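DNA-3-methyladenine glycosidase II, putative (Deinococcus radiodurans, PDB 2YG9) belongs to the helix-hairpin-helix (HhH-GPD) superfamily of base excision DNA repair proteins and probably acts in DNA repair. Local coordinates at residues A[142-147]-A[165-170]; A[147-152]-A[157-162]; A[67-72]-A[117-122]. All coordinates share one frame; numbering follows the deposited sequence. Where two conformers were deposited one is given.

Interaction 1: residues A[142-147]-A[165-170]; sequences ELVIAE and FALARP
The guanidinium of Arg169 touches Val144 through NH2, while polar groups hold it in place. Its NH1 is gripped twice, by a salt bridge to the carboxylate of Asp141 and by a hydrogen bond to the carbonyl oxygen of Gln139, both just ahead of segment 142-147. These two partners fix where the flat group lies, and the other terminal nitrogen, NH2, is hydrogen-bonded outside the two segments as well. What remains for Val144 is van der Waals contact: its CG2 comes within 3.9 Å of Arg169 NH2, approaching the guanidinium at a slant. The arginine chain is bent at chi2 (-136°) and extended beyond it, which carries the charged group across to helix 141-149.

Helix 141-149 and helix 156-166 are the two arms of the helix-hairpin-helix motif that gives the superfamily its name, and here the chain leaving the second arm folds back beside the first. Ala168 takes a positive phi (52°), the first residue to depart from helical geometry, and Arg169 follows in an extended conformation. Leu167, just before the turn, and Arg169, just after it, both point their side chains at Val144.

The other branch of the valine serves the apolar half of the contact. With CG1 anti to the backbone N (chi1 179°), that methyl faces Leu167 CD1 at 4.4 Å, a loose approach. The backbones stay well apart, the Val144 and Leu167 CA atoms being separated by 10.6 Å, and the segments bury only 95 Å² between them. Leu163 and Phe162 of helix 156-166 pack against Val144 and Leu167 respectively.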
ATOM      1  N   GLU A 142       8.416  -4.717   9.074  1.00 11.68           N
ATOM      2  CA  GLU A 142       9.554  -3.795   9.107  1.00 12.48           C
ATOM      3  C   GLU A 142      10.758  -4.203   8.265  1.00 12.05           C
ATOM      4  O   GLU A 142      11.494  -3.356   7.747  1.00 11.48           O
ATOM      5  CB  GLU A 142       9.954  -3.550  10.562  1.00 12.81           C
ATOM      6  CG  GLU A 142       8.937  -2.621  11.270  1.00 14.24           C
ATOM      7  CD  GLU A 142       8.922  -1.226  10.673  1.00 16.20           C
ATOM      8  OE1 GLU A 142       9.989  -0.618  10.511  1.00 21.92           O
ATOM      9  OE2 GLU A 142       7.837  -0.712  10.380  1.00 19.27           O
ATOM     10  N   LEU A 143      10.976  -5.504   8.160  1.00 12.11           N
ATOM     11  CA  LEU A 143      12.057  -6.021   7.330  1.00 12.22           C
ATOM     12  C   LEU A 143      11.736  -5.849   5.838  1.00 11.62           C
ATOM     13  O   LEU A 143      12.619  -5.502   5.054  1.00 12.42           O
ATOM     14  CB  LEU A 143      12.348  -7.492   7.618  1.00 12.55           C
ATOM     15  CG  LEU A 143      12.859  -7.941   9.000  1.00 14.94           C
ATOM     16  CD1 LEU A 143      13.258  -9.416   8.920  1.00 17.10           C
ATOM     17  CD2 LEU A 143      14.045  -7.137   9.609  1.00 18.55           C
ATOM     18  N   VAL A 144      10.479  -6.103   5.442  1.00 10.59           N
ATOM     19  CA  VAL A 144      10.042  -5.817   4.067  1.00 10.06           C
ATOM     20  C   VAL A 144      10.180  -4.314   3.770  1.00  9.10           C
ATOM     21  O   VAL A 144      10.720  -3.895   2.742  1.00  9.35           O
ATOM     22  CB  VAL A 144       8.602  -6.319   3.816  1.00 10.29           C
ATOM     23  CG1 VAL A 144       8.112  -5.998   2.347  1.00  8.68           C
ATOM     24  CG2 VAL A 144       8.506  -7.839   4.146  1.00  9.42           C
ATOM     25  N   ILE A 145       9.687  -3.505   4.691  1.00  8.53           N
ATOM     26  CA  ILE A 145       9.777  -2.052   4.580  1.00  7.93           C
ATOM     27  C   ILE A 145      11.210  -1.606   4.362  1.00  7.50           C
ATOM     28  O   ILE A 145      11.487  -0.877   3.404  1.00  9.07           O
ATOM     29  CB  ILE A 145       9.092  -1.308   5.773  1.00  8.39           C
ATOM     30  CG1 ILE A 145       7.570  -1.549   5.691  1.00  7.65           C
ATOM     31  CG2 ILE A 145       9.422   0.222   5.711  1.00  6.71           C
ATOM     32  CD1 ILE A 145       6.765  -1.271   6.990  1.00  6.85           C
ATOM     33  N   ALA A 146      12.124  -2.047   5.210  1.00  7.10           N
ATOM     34  CA  ALA A 146      13.496  -1.569   5.157  1.00  7.60           C
ATOM     35  C   ALA A 146      14.133  -1.905   3.799  1.00  8.17           C
ATOM     36  O   ALA A 146      14.871  -1.092   3.233  1.00  9.20           O
ATOM     37  CB  ALA A 146      14.318  -2.175   6.299  1.00  4.65           C
ATOM     38  N   GLU A 147      13.841  -3.089   3.260  1.00  9.13           N
ATOM     39  CA  GLU A 147      14.428  -3.451   1.974  1.00  9.33           C
ATOM     40  C   GLU A 147      13.851  -2.663   0.815  1.00  9.27           C
ATOM     41  O   GLU A 147      14.571  -2.330  -0.130  1.00  9.21           O
ATOM     42  CB  GLU A 147      14.298  -4.955   1.706  1.00 10.99           C
ATOM     43  CG  GLU A 147      15.160  -5.824   2.602  1.00 15.13           C
ATOM     44  CD  GLU A 147      16.616  -5.359   2.728  1.00 21.19           C
ATOM     45  OE1 GLU A 147      17.350  -5.302   1.687  1.00 22.72           O
ATOM     46  OE2 GLU A 147      17.021  -5.050   3.888  1.00 25.53           O
ATOM     47  N   PHE A 165      -1.965  -2.653   0.678  1.00  6.29           N
ATOM     48  CA  PHE A 165      -2.782  -2.911  -0.466  1.00  7.57           C
ATOM     49  C   PHE A 165      -2.339  -4.090  -1.326  1.00  9.15           C
ATOM     50  O   PHE A 165      -3.213  -4.772  -1.857  1.00 11.08           O
ATOM     51  CB  PHE A 165      -2.960  -1.682  -1.336  1.00  7.95           C
ATOM     52  CG  PHE A 165      -3.777  -0.616  -0.705  1.00  6.94           C
ATOM     53  CD1 PHE A 165      -5.166  -0.728  -0.646  1.00  9.09           C
ATOM     54  CD2 PHE A 165      -3.180   0.493  -0.154  1.00  7.87           C
ATOM     55  CE1 PHE A 165      -5.936   0.287  -0.072  1.00  9.61           C
ATOM     56  CE2 PHE A 165      -3.945   1.499   0.407  1.00  6.87           C
ATOM     57  CZ  PHE A 165      -5.310   1.382   0.467  1.00  8.62           C
ATOM     58  N   ALA A 166      -1.047  -4.338  -1.495  1.00  9.15           N
ATOM     59  CA  ALA A 166      -0.624  -5.463  -2.385  1.00  9.46           C
ATOM     60  C   ALA A 166      -0.549  -6.766  -1.604  1.00  9.82           C
ATOM     61  O   ALA A 166      -1.124  -7.805  -2.000  1.00 12.03           O
ATOM     62  CB  ALA A 166       0.725  -5.176  -3.080  1.00  9.53           C
ATOM     63  N   LEU A 167       0.120  -6.713  -0.469  1.00  9.52           N
ATOM     64  CA  LEU A 167       0.361  -7.896   0.323  1.00  9.45           C
ATOM     65  C   LEU A 167      -0.809  -8.158   1.281  1.00  9.37           C
ATOM     66  O   LEU A 167      -0.846  -9.215   1.897  1.00  8.37           O
ATOM     67  CB  LEU A 167       1.687  -7.777   1.087  1.00  9.90           C
ATOM     68  CG  LEU A 167       2.933  -7.473   0.239  1.00  9.59           C
ATOM     69  CD1 LEU A 167       4.218  -7.609   1.029  1.00  4.38           C
ATOM     70  CD2 LEU A 167       2.945  -8.298  -1.063  1.00  6.14           C
ATOM     71  N   ALA A 168      -1.761  -7.217   1.363  1.00  8.71           N
ATOM     72  CA  ALA A 168      -2.927  -7.326   2.298  1.00  8.91           C
ATOM     73  C   ALA A 168      -2.556  -7.611   3.753  1.00  8.82           C
ATOM     74  O   ALA A 168      -3.275  -8.293   4.506  1.00  8.54           O
ATOM     75  CB  ALA A 168      -3.942  -8.351   1.772  1.00  8.31           C
ATOM     76  N   ARG A 169      -1.456  -7.026   4.194  1.00  8.76           N
ATOM     77  CA  ARG A 169      -1.107  -7.141   5.589  1.00  7.94           C
ATOM     78  C   ARG A 169      -2.078  -6.347   6.444  1.00  7.48           C
ATOM     79  O   ARG A 169      -2.474  -5.259   6.050  1.00  6.50           O
ATOM     80  CB  ARG A 169       0.296  -6.696   5.808  1.00  8.33           C
ATOM     81  CG  ARG A 169       1.235  -7.471   4.974  1.00  9.59           C
ATOM     82  CD  ARG A 169       2.381  -7.853   5.721  1.00 12.45           C
ATOM     83  NE  ARG A 169       3.266  -8.771   4.980  1.00 14.16           N
ATOM     84  CZ  ARG A 169       4.500  -9.072   5.389  1.00 14.07           C
ATOM     85  NH1 ARG A 169       5.002  -8.473   6.464  1.00 11.30           N
ATOM     86  NH2 ARG A 169       5.250  -9.917   4.697  1.00 13.27           N
ATOM     87  N   PRO A 170      -2.509  -6.924   7.585  1.00  7.12           N
ATOM     88  CA  PRO A 170      -3.604  -6.353   8.389  1.00  7.09           C
ATOM     89  C   PRO A 170      -3.287  -5.256   9.412  1.00  6.95           C
ATOM     90  O   PRO A 170      -4.223  -4.661   9.979  1.00  8.18           O
ATOM     91  CB  PRO A 170      -4.106  -7.569   9.133  1.00  6.53           C
ATOM     92  CG  PRO A 170      -2.849  -8.305   9.446  1.00  7.65           C
ATOM     93  CD  PRO A 170      -2.040  -8.198   8.176  1.00  7.25           C
TER

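Interaction 2: residues A[147-152]-A[157-162]; sequences ELVQLP and WTAEMF
A wholly apolar contact between the two arms of the helix-hairpin-helix motif, close to the tip where they join, is made by Leu148 and Val149 on helix 141-149 with Ala159 and Phe162 on helix 156-166. The small side chain of Ala159 is consistent with the close approach of the arms: the Leu148 and Ala159 CA atoms are 5.9 Å apart, and Leu148 CB sits 3.9 Å from Ala159 CB. The same alanine methyl also receives a branch of the leucine, CD1, so that Leu148 covers it with both the base and the end of its side chain. From the next residue of the helix, Val149 CG2 adds a more distant touch to Ala159 CB at 4.4 Å.

One turn further along the second arm, Phe162 also meets Leu148 CD1. That methyl lies 3.7 Å from Phe162 CD2, with CE2 a little further off, and it reaches the ring obliquely while the two side chains cross at about a right angle. The ring is brought there by a first torsion that sets CG anti to the backbone N (chi1 177°).

Helix 61-71 closes over this apolar group, its Leu65 touching both Leu148 and Phe162 and its Pro61 touching Phe162, while past the end of the first arm Leu151 and Pro152 rest on helix 113-127.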
ATOM      1  N   GLU A 147      13.841  -3.089   3.260  1.00  9.13           N
ATOM      2  CA  GLU A 147      14.428  -3.451   1.974  1.00  9.33           C
ATOM      3  C   GLU A 147      13.851  -2.663   0.815  1.00  9.27           C
ATOM      4  O   GLU A 147      14.571  -2.330  -0.130  1.00  9.21           O
ATOM      5  CB  GLU A 147      14.298  -4.955   1.706  1.00 10.99           C
ATOM      6  CG  GLU A 147      15.160  -5.824   2.602  1.00 15.13           C
ATOM      7  CD  GLU A 147      16.616  -5.359   2.728  1.00 21.19           C
ATOM      8  OE1 GLU A 147      17.350  -5.302   1.687  1.00 22.72           O
ATOM      9  OE2 GLU A 147      17.021  -5.050   3.888  1.00 25.53           O
ATOM     10  N   LEU A 148      12.536  -2.420   0.841  1.00  7.96           N
ATOM     11  CA  LEU A 148      11.904  -1.583  -0.188  1.00  7.68           C
ATOM     12  C   LEU A 148      12.405  -0.135  -0.160  1.00  7.46           C
ATOM     13  O   LEU A 148      12.698   0.464  -1.212  1.00  8.58           O
ATOM     14  CB  LEU A 148      10.387  -1.621  -0.049  1.00  6.57           C
ATOM     15  CG  LEU A 148       9.736  -2.949  -0.430  1.00  8.10           C
ATOM     16  CD1 LEU A 148       8.287  -2.880  -0.011  1.00  8.38           C
ATOM     17  CD2 LEU A 148       9.880  -3.237  -1.913  1.00  5.97           C
ATOM     18  N   VAL A 149      12.489   0.432   1.044  1.00  6.56           N
ATOM     19  CA  VAL A 149      13.014   1.784   1.272  1.00  6.61           C
ATOM     20  C   VAL A 149      14.391   2.019   0.654  1.00  5.82           C
ATOM     21  O   VAL A 149      14.672   3.121   0.217  1.00  5.61           O
ATOM     22  CB  VAL A 149      13.022   2.154   2.808  1.00  5.72           C
ATOM     23  CG1 VAL A 149      13.933   3.380   3.130  1.00  6.36           C
ATOM     24  CG2 VAL A 149      11.574   2.423   3.241  1.00  7.53           C
ATOM     25  N   GLN A 150      15.218   0.987   0.600  1.00  6.49           N
ATOM     26  CA  GLN A 150      16.576   1.132   0.012  1.00  8.09           C
ATOM     27  C   GLN A 150      16.553   1.381  -1.480  1.00  6.96           C
ATOM     28  O   GLN A 150      17.547   1.823  -2.045  1.00  7.70           O
ATOM     29  CB  GLN A 150      17.460  -0.086   0.305  1.00  8.58           C
ATOM     30  CG  GLN A 150      17.954  -0.093   1.703  1.00 12.58           C
ATOM     31  CD  GLN A 150      18.622   1.234   2.135  1.00 16.97           C
ATOM     32  OE1 GLN A 150      19.687   1.614   1.594  1.00 18.82           O
ATOM     33  NE2 GLN A 150      17.980   1.953   3.092  1.00 14.12           N
ATOM     34  N   LEU A 151      15.422   1.127  -2.125  1.00  7.43           N
ATOM     35  CA  LEU A 151      15.308   1.368  -3.561  1.00  8.14           C
ATOM     36  C   LEU A 151      15.071   2.853  -3.785  1.00  8.32           C
ATOM     37  O   LEU A 151      14.314   3.478  -3.005  1.00  9.60           O
ATOM     38  CB  LEU A 151      14.164   0.548  -4.173  1.00  7.66           C
ATOM     39  CG  LEU A 151      14.306  -0.980  -4.029  1.00 10.08           C
ATOM     40  CD1 LEU A 151      13.006  -1.682  -4.475  1.00 10.22           C
ATOM     41  CD2 LEU A 151      15.526  -1.464  -4.801  1.00  6.94           C
ATOM     42  N   PRO A 152      15.684   3.428  -4.847  1.00  7.63           N
ATOM     43  CA  PRO A 152      15.487   4.857  -5.118  1.00  8.08           C
ATOM     44  C   PRO A 152      14.027   5.110  -5.491  1.00  8.64           C
ATOM     45  O   PRO A 152      13.453   4.307  -6.220  1.00  8.49           O
ATOM     46  CB  PRO A 152      16.377   5.118  -6.325  1.00  8.19           C
ATOM     47  CG  PRO A 152      16.531   3.780  -7.003  1.00  7.07           C
ATOM     48  CD  PRO A 152      16.521   2.779  -5.873  1.00  7.98           C
ATOM     49  N   TRP A 157       6.441   5.406   2.992  1.00  8.10           N
ATOM     50  CA  TRP A 157       5.005   5.499   2.660  1.00  7.77           C
ATOM     51  C   TRP A 157       4.612   4.530   1.536  1.00  6.33           C
ATOM     52  O   TRP A 157       3.655   3.774   1.632  1.00  5.30           O
ATOM     53  CB  TRP A 157       4.656   6.946   2.290  1.00  8.38           C
ATOM     54  CG  TRP A 157       3.210   7.092   1.940  1.00  9.11           C
ATOM     55  CD1 TRP A 157       2.169   7.245   2.817  1.00  9.50           C
ATOM     56  CD2 TRP A 157       2.640   7.050   0.642  1.00  9.69           C
ATOM     57  NE1 TRP A 157       0.991   7.298   2.141  1.00  8.90           N
ATOM     58  CE2 TRP A 157       1.239   7.196   0.799  1.00  8.46           C
ATOM     59  CE3 TRP A 157       3.172   6.933  -0.656  1.00 10.34           C
ATOM     60  CZ2 TRP A 157       0.355   7.228  -0.289  1.00  9.90           C
ATOM     61  CZ3 TRP A 157       2.287   6.953  -1.746  1.00 10.84           C
ATOM     62  CH2 TRP A 157       0.889   7.077  -1.550  1.00 10.29           C
ATOM     63  N   THR A 158       5.360   4.555   0.449  1.00  6.74           N
ATOM     64  CA  THR A 158       5.145   3.629  -0.652  1.00  7.01           C
ATOM     65  C   THR A 158       5.276   2.157  -0.199  1.00  6.79           C
ATOM     66  O   THR A 158       4.474   1.295  -0.579  1.00  6.45           O
ATOM     67  CB  THR A 158       6.160   3.913  -1.831  1.00  7.42           C
ATOM     68  OG1 THR A 158       5.952   5.234  -2.305  1.00 10.08           O
ATOM     69  CG2 THR A 158       5.992   2.920  -2.955  1.00  6.97           C
ATOM     70  N   ALA A 159       6.316   1.865   0.579  1.00  6.81           N
ATOM     71  CA  ALA A 159       6.528   0.511   1.131  1.00  6.30           C
ATOM     72  C   ALA A 159       5.339   0.055   1.961  1.00  6.17           C
ATOM     73  O   ALA A 159       4.840  -1.057   1.799  1.00  7.61           O
ATOM     74  CB  ALA A 159       7.838   0.470   1.955  1.00  6.30           C
ATOM     75  N   GLU A 160       4.824   0.958   2.787  1.00  6.38           N
ATOM     76  CA  GLU A 160       3.685   0.694   3.673  1.00  6.58           C
ATOM     77  C   GLU A 160       2.373   0.534   2.931  1.00  6.02           C
ATOM     78  O   GLU A 160       1.559  -0.306   3.287  1.00  6.11           O
ATOM     79  CB  GLU A 160       3.561   1.836   4.683  1.00  6.17           C
ATOM     80  CG  GLU A 160       4.651   1.840   5.723  1.00  7.44           C
ATOM     81  CD  GLU A 160       4.574   3.009   6.729  1.00  7.94           C
ATOM     82  OE1 GLU A 160       4.147   4.127   6.338  1.00 12.45           O
ATOM     83  OE2 GLU A 160       4.968   2.807   7.918  1.00 14.86           O
ATOM     84  N   MET A 161       2.174   1.332   1.887  1.00  7.36           N
ATOM     85  CA  MET A 161       1.007   1.203   1.040  1.00  6.97           C
ATOM     86  C   MET A 161       1.043  -0.157   0.312  1.00  6.98           C
ATOM     87  O   MET A 161       0.014  -0.778   0.045  1.00  7.62           O
ATOM     88  CB  MET A 161       0.989   2.332   0.003  1.00  6.81           C
ATOM     89  CG  MET A 161       0.613   3.729   0.510  1.00  8.84           C
ATOM     90  SD  MET A 161      -0.865   3.760   1.523  1.00  8.59           S
ATOM     91  CE  MET A 161      -0.206   3.703   3.163  1.00  8.78           C
ATOM     92  N   PHE A 162       2.235  -0.562  -0.074  1.00  7.00           N
ATOM     93  CA  PHE A 162       2.452  -1.860  -0.733  1.00  7.10           C
ATOM     94  C   PHE A 162       2.110  -3.066   0.185  1.00  5.76           C
ATOM     95  O   PHE A 162       1.420  -4.025  -0.194  1.00  4.71           O
ATOM     96  CB  PHE A 162       3.895  -1.913  -1.255  1.00  7.45           C
ATOM     97  CG  PHE A 162       4.277  -3.224  -1.903  1.00  7.42           C
ATOM     98  CD1 PHE A 162       3.815  -3.549  -3.161  1.00 10.56           C
ATOM     99  CD2 PHE A 162       5.060  -4.130  -1.232  1.00  8.28           C
ATOM    100  CE1 PHE A 162       4.149  -4.785  -3.745  1.00 10.15           C
ATOM    101  CE2 PHE A 162       5.416  -5.340  -1.814  1.00  9.00           C
ATOM    102  CZ  PHE A 162       4.990  -5.648  -3.067  1.00  8.73           C
TER

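Interaction 3: residues A[67-72]-A[117-122]; sequences RSVAGQ and RTVQAA
Val69 carries the whole of this contact from the side of segment 67-72, meeting Thr118 and Val119 with its two methyls. CG1, set anti to the backbone N (chi1 169°), reaches across between the helices and comes 3.6 Å from Thr118 CG2, a snug methyl-to-methyl approach. The same atom touches Val119 CG2 at 4.1 Å and so bridges two successive residues of the facing helix. Its partner branch, Val69 CG2, turns to the threonine alone and lies 3.8 Å from Thr118 CG2.

The threonine hydroxyl is shared between the carbonyl oxygens of Pro152 and, one turn back in its own helix, Ala114. These partners probably help to hold chi1 at -63°, which sets CG2 toward Val69.

In this helical member of the HhH-GPD superfamily the contact joins helix 61-71 to helix 113-127 through side chains, and no hydrogen bond spans the two segments. The Val69 and Val119 CA atoms are 7.5 Å apart.

Beyond Val69 the helix comes to its end. Ala70 packs on Leu86 of helix 76-87, and its carbonyl oxygen is hydrogen-bonded to Lys115 NZ. At Gln72 the carbonyl oxygen binds the same lysine nitrogen, while the amide NE2 makes a weak hydrogen bond to Thr158 OG1 on helix 156-166.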
ATOM      1  N   ARG A  67       3.450  -1.912 -10.775  1.00  7.27           N
ATOM      2  CA  ARG A  67       2.175  -1.204 -11.037  1.00  8.70           C
ATOM      3  C   ARG A  67       2.046   0.058 -10.176  1.00  8.48           C
ATOM      4  O   ARG A  67       1.695   1.106 -10.675  1.00 10.27           O
ATOM      5  CB  ARG A  67       0.946  -2.092 -10.774  1.00  7.46           C
ATOM      6  CG  ARG A  67      -0.345  -1.495 -11.353  1.00  8.92           C
ATOM      7  CD  ARG A  67      -1.565  -2.238 -10.893  1.00 12.20           C
ATOM      8  NE  ARG A  67      -1.785  -3.474 -11.645  1.00 14.02           N
ATOM      9  CZ  ARG A  67      -2.459  -3.563 -12.800  1.00 16.16           C
ATOM     10  NH1 ARG A  67      -2.965  -2.487 -13.413  1.00 19.00           N
ATOM     11  NH2 ARG A  67      -2.606  -4.755 -13.376  1.00 18.01           N
ATOM     12  N   SER A  68       2.342  -0.084  -8.893  1.00  9.35           N
ATOM     13  CA  SER A  68       2.217   1.016  -7.937  1.00 10.49           C
ATOM     14  C   SER A  68       3.119   2.193  -8.360  1.00 10.41           C
ATOM     15  O   SER A  68       2.662   3.345  -8.495  1.00  9.84           O
ATOM     16  CB  SER A  68       2.569   0.507  -6.529  1.00 10.62           C
ATOM     17  OG  SER A  68       2.848   1.588  -5.645  1.00 17.58           O
ATOM     18  N   VAL A  69       4.385   1.870  -8.614  1.00 10.00           N
ATOM     19  CA  VAL A  69       5.387   2.849  -8.986  1.00  9.62           C
ATOM     20  C   VAL A  69       4.987   3.571 -10.276  1.00 10.36           C
ATOM     21  O   VAL A  69       4.959   4.803 -10.342  1.00 10.53           O
ATOM     22  CB  VAL A  69       6.773   2.172  -9.149  1.00  9.10           C
ATOM     23  CG1 VAL A  69       7.788   3.108  -9.783  1.00  5.63           C
ATOM     24  CG2 VAL A  69       7.257   1.664  -7.800  1.00  5.33           C
ATOM     25  N   ALA A  70       4.685   2.788 -11.292  1.00 10.57           N
ATOM     26  CA  ALA A  70       4.288   3.310 -12.595  1.00 10.80           C
ATOM     27  C   ALA A  70       3.073   4.209 -12.548  1.00 11.27           C
ATOM     28  O   ALA A  70       3.036   5.205 -13.252  1.00 10.51           O
ATOM     29  CB  ALA A  70       4.051   2.183 -13.563  1.00 10.80           C
ATOM     30  N   GLY A  71       2.092   3.860 -11.720  1.00 11.43           N
ATOM     31  CA  GLY A  71       0.874   4.626 -11.605  1.00 11.94           C
ATOM     32  C   GLY A  71       0.916   5.913 -10.793  1.00 12.40           C
ATOM     33  O   GLY A  71      -0.037   6.653 -10.842  1.00 10.22           O
ATOM     34  N   GLN A  72       1.998   6.165 -10.044  1.00 12.54           N
ATOM     35  CA  GLN A  72       2.064   7.290  -9.098  1.00 14.22           C
ATOM     36  C   GLN A  72       1.876   8.640  -9.781  1.00 14.27           C
ATOM     37  O   GLN A  72       2.482   8.903 -10.802  1.00 14.06           O
ATOM     38  CB  GLN A  72       3.376   7.260  -8.277  1.00 14.57           C
ATOM     39  CG  GLN A  72       3.318   6.299  -7.097  1.00 16.38           C
ATOM     40  CD  GLN A  72       4.662   6.092  -6.362  1.00 18.73           C
ATOM     41  OE1 GLN A  72       5.716   6.537  -6.814  1.00 27.36           O
ATOM     42  NE2 GLN A  72       4.607   5.421  -5.210  1.00 19.90           N
ATOM     43  N   ARG A 117      14.156   4.453 -13.110  1.00  5.93           N
ATOM     44  CA  ARG A 117      15.226   4.120 -12.193  0.60  6.00           C
ATOM     45  C   ARG A 117      14.745   3.208 -11.082  1.00  5.65           C
ATOM     46  O   ARG A 117      15.415   2.226 -10.714  1.00  5.55           O
ATOM     47  CB  ARG A 117      15.802   5.400 -11.582  0.60  5.99           C
ATOM     48  CG  ARG A 117      16.779   5.180 -10.436  0.60  6.58           C
ATOM     49  CD  ARG A 117      17.428   6.507  -9.966  0.60  8.25           C
ATOM     50  NE  ARG A 117      18.287   7.091 -11.003  0.60  9.28           N
ATOM     51  CZ  ARG A 117      19.490   6.642 -11.365  0.60 13.58           C
ATOM     52  NH1 ARG A 117      20.008   5.553 -10.788  0.60 15.31           N
ATOM     53  NH2 ARG A 117      20.187   7.282 -12.321  0.60 10.63           N
ATOM     54  N   THR A 118      13.608   3.562 -10.526  1.00  4.96           N
ATOM     55  CA  THR A 118      12.956   2.743  -9.483  1.00  5.81           C
ATOM     56  C   THR A 118      12.633   1.352  -9.986  1.00  5.10           C
ATOM     57  O   THR A 118      12.997   0.358  -9.378  1.00  5.35           O
ATOM     58  CB  THR A 118      11.649   3.435  -9.011  1.00  4.87           C
ATOM     59  OG1 THR A 118      11.976   4.693  -8.414  1.00  5.48           O
ATOM     60  CG2 THR A 118      10.894   2.561  -8.030  1.00  4.40           C
ATOM     61  N   VAL A 119      11.955   1.274 -11.125  1.00  6.78           N
ATOM     62  CA  VAL A 119      11.674  -0.015 -11.786  1.00  7.16           C
ATOM     63  C   VAL A 119      12.930  -0.826 -12.133  1.00  7.31           C
ATOM     64  O   VAL A 119      12.980  -2.040 -11.865  1.00  7.23           O
ATOM     65  CB  VAL A 119      10.766   0.141 -13.051  1.00  8.24           C
ATOM     66  CG1 VAL A 119      10.565  -1.211 -13.705  1.00  8.98           C
ATOM     67  CG2 VAL A 119       9.389   0.747 -12.688  1.00  9.87           C
ATOM     68  N   GLN A 120      13.959  -0.189 -12.700  1.00  7.22           N
ATOM     69  CA  GLN A 120      15.213  -0.879 -12.897  1.00  7.19           C
ATOM     70  C   GLN A 120      15.825  -1.371 -11.610  1.00  7.17           C
ATOM     71  O   GLN A 120      16.381  -2.463 -11.552  1.00  6.26           O
ATOM     72  CB  GLN A 120      16.195  -0.029 -13.664  1.00  7.59           C
ATOM     73  CG  GLN A 120      15.692   0.243 -15.106  1.00  8.79           C
ATOM     74  CD  GLN A 120      16.553   1.215 -15.851  1.00  9.15           C
ATOM     75  OE1 GLN A 120      17.138   2.130 -15.262  1.00 12.76           O
ATOM     76  NE2 GLN A 120      16.718   0.965 -17.151  1.00  9.46           N
ATOM     77  N   ALA A 121      15.724  -0.540 -10.570  1.00  6.74           N
ATOM     78  CA  ALA A 121      16.319  -0.843  -9.289  1.00  6.66           C
ATOM     79  C   ALA A 121      15.637  -2.043  -8.658  1.00  5.50           C
ATOM     80  O   ALA A 121      16.311  -2.926  -8.097  1.00  5.74           O
ATOM     81  CB  ALA A 121      16.269   0.386  -8.383  1.00  5.73           C
ATOM     82  N   ALA A 122      14.309  -2.072  -8.748  1.00  6.31           N
ATOM     83  CA  ALA A 122      13.472  -3.178  -8.201  1.00  6.09           C
ATOM     84  C   ALA A 122      13.736  -4.476  -8.960  1.00  5.69           C
ATOM     85  O   ALA A 122      13.883  -5.528  -8.337  1.00  5.13           O
ATOM     86  CB  ALA A 122      11.983  -2.809  -8.264  1.00  5.78           C
TER

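Following the chain, interaction 3 comes first: 67-72 pairs with 117-122, closing a loop of 44 residues that includes helix 76-87 and bringing helix 113-127 onto helix 61-71. The next helix, 141-149, opens the other two. Interaction 1 closes 17 intervening residues, and interaction 2 is nested inside that loop, sharing Glu147 and the same two helices, with its centre about 8 Å from that of interaction 1. Interaction 3 stands in series with both. It touches interaction 2, where the hairpin meets helix 113-127 and the end of helix 61-71, but stays about 7 Å from interaction 1 at the nearest atoms. Interaction 2 joins the two hairpin arms, and its segments also touch the earlier helix pair.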